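Local coordinates for protein extracellular ligand-binding receptor (Sphaerobacter thermophilus, PDB 4ZPJ) that probably serves as the substrate-binding receptor of an ABC transporter, capturing a small ligand outside the cell for uptake, and binds zinc ions, at residues T112-L115 / I116-R120. Residues are numbered along the deposited sequence; the frame is centred on the assembly and turned at random.
Sequences TRQL and IERDR
The carbonyl oxygen of Gln114 takes two backbone donors at the end of helix 105-117: a straight bond from the amide of Asp119 (N to O, 3.0 Å) and a weak, bent one from Arg118 N at 128°. Just before it in the chain the pairing is regular, Ile116 N reaching Thr112 O at 3.1 Å and Glu117 N reaching Arg113 O at 2.8 Å. The step from i+4 to i+5 donors shows the last turn widening before Arg120, which leaves helical geometry with positive phi, and Leu115 makes its backbone bond with Val121. In the leucine-binding protein family fold this helix packs on a lobe's central sheet; here Leu115 and Asp119 touch Ile97 of strand 92-100, while Thr112 and Ile116 lie against helix 130-142. The Thr112 hydroxyl is satisfied by the carbonyl of Ala108. A first torsion of 164° swings Gln114 CG away from the main-chain nitrogen and lays the side chain alongside Arg118, and its NE2 gives a weak bond to OD2 of Asp119 at 3.4 Å, the amide and carboxylate planes turned 70° apart; the same nitrogen weakly bonds Glu99. Asp119's other oxygen, OD1, forms a salt bridge with NH1 of Arg118, although the modelled separation is doubtfully short. A leucine in place of Gln114 would probably leave the Asp119 and Glu99 carboxylates without the amide donor between them. Further out, Glu117 lies alongside Arg113, its OE2 staying 4.3 Å from Arg113 NE, beyond a salt bridge, though the opposite charges may still attract weakly.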
loop_
_atom_site.group_PDB
_atom_site.type_symbol
_atom_site.label_atom_id
_atom_site.label_comp_id
_atom_site.label_asym_id
_atom_site.label_seq_id
_atom_site.Cartn_x
_atom_site.Cartn_y
_atom_site.Cartn_z
ATOM N N THR A 112 12.829 15.507 8.962
ATOM C CA THR A 112 13.434 14.297 9.464
ATOM C C THR A 112 14.603 14.701 10.318
ATOM O O THR A 112 14.746 14.183 11.418
ATOM C CB THR A 112 13.867 13.349 8.315
ATOM O OG1 THR A 112 12.714 12.882 7.608
ATOM C CG2 THR A 112 14.593 12.148 8.833
ATOM N N ARG A 113 15.406 15.675 9.859
ATOM C CA ARG A 113 16.531 16.111 10.679
ATOM C C ARG A 113 16.083 16.633 12.030
ATOM O O ARG A 113 16.701 16.338 13.028
ATOM C CB ARG A 113 17.387 17.169 9.988
ATOM C CG ARG A 113 18.363 16.547 9.002
ATOM C CD ARG A 113 19.607 17.412 8.756
ATOM N NE ARG A 113 20.756 16.549 8.403
ATOM C CZ ARG A 113 21.088 16.149 7.164
ATOM N NH1 ARG A 113 20.402 16.541 6.091
ATOM N NH2 ARG A 113 22.141 15.363 6.989
ATOM N N GLN A 114 15.001 17.394 12.047
ATOM C CA GLN A 114 14.423 17.896 13.295
ATOM C C GLN A 114 13.963 16.783 14.286
ATOM O O GLN A 114 14.261 16.835 15.460
ATOM C CB GLN A 114 13.282 18.860 12.951
ATOM C CG GLN A 114 12.331 19.174 14.080
ATOM C CD GLN A 114 11.005 19.732 13.588
ATOM O OE1 GLN A 114 10.955 20.574 12.664
ATOM N NE2 GLN A 114 9.916 19.282 14.220
ATOM N N LEU A 115 13.268 15.768 13.800
ATOM C CA LEU A 115 12.753 14.719 14.676
ATOM C C LEU A 115 13.906 13.956 15.307
ATOM O O LEU A 115 13.843 13.606 16.471
ATOM C CB LEU A 115 11.900 13.723 13.899
ATOM C CG LEU A 115 10.597 14.182 13.277
ATOM C CD1 LEU A 115 10.150 13.112 12.264
ATOM C CD2 LEU A 115 9.541 14.405 14.350
ATOM N N ILE A 116 14.941 13.689 14.510
ATOM C CA ILE A 116 16.148 13.069 15.013
ATOM C C ILE A 116 16.902 14.003 15.983
ATOM O O ILE A 116 17.110 13.629 17.121
ATOM C CB ILE A 116 17.128 12.760 13.880
ATOM C CG1 ILE A 116 16.560 11.729 12.900
ATOM C CG2 ILE A 116 18.473 12.337 14.463
ATOM C CD1 ILE A 116 17.515 11.379 11.782
ATOM N N GLU A 117 17.329 15.178 15.504
ATOM C CA GLU A 117 18.236 16.091 16.249
ATOM C C GLU A 117 17.544 16.880 17.386
ATOM O O GLU A 117 18.032 16.900 18.506
ATOM C CB GLU A 117 18.886 17.130 15.307
ATOM C CG GLU A 117 19.703 16.611 14.109
ATOM C CD GLU A 117 20.243 17.768 13.216
ATOM O OE1 GLU A 117 19.650 18.887 13.172
ATOM O OE2 GLU A 117 21.288 17.569 12.556
ATOM N N ARG A 118 16.436 17.549 17.078
ATOM C CA ARG A 118 15.669 18.343 18.067
ATOM C C ARG A 118 14.848 17.445 18.993
ATOM O O ARG A 118 14.976 17.475 20.200
ATOM C CB ARG A 118 14.711 19.327 17.345
ATOM C CG ARG A 118 13.941 20.346 18.243
ATOM C CD ARG A 118 12.811 21.156 17.523
ATOM N NE ARG A 118 11.500 20.452 17.378
ATOM C CZ ARG A 118 10.663 20.149 18.392
ATOM N NH1 ARG A 118 9.517 19.516 18.165
ATOM N NH2 ARG A 118 10.951 20.470 19.655
ATOM N N ASP A 119 13.978 16.650 18.408
ATOM C CA ASP A 119 12.995 15.941 19.211
ATOM C C ASP A 119 13.546 14.671 19.849
ATOM O O ASP A 119 12.952 14.150 20.787
ATOM C CB ASP A 119 11.757 15.692 18.357
ATOM C CG ASP A 119 11.061 16.997 17.993
ATOM O OD1 ASP A 119 10.788 17.757 18.944
ATOM O OD2 ASP A 119 10.805 17.301 16.799
ATOM N N ARG A 120 14.677 14.187 19.342
ATOM C CA ARG A 120 15.359 13.021 19.886
ATOM C C ARG A 120 14.421 11.814 19.946
ATOM O O ARG A 120 14.276 11.161 20.933
ATOM C CB ARG A 120 15.992 13.360 21.239
ATOM C CG ARG A 120 17.061 14.483 21.180
ATOM C CD ARG A 120 18.306 14.020 20.402
ATOM N NE ARG A 120 19.342 15.050 20.250
ATOM C CZ ARG A 120 20.598 14.820 19.830
ATOM N NH1 ARG A 120 21.005 13.591 19.510
ATOM N NH2 ARG A 120 21.453 15.837 19.730
#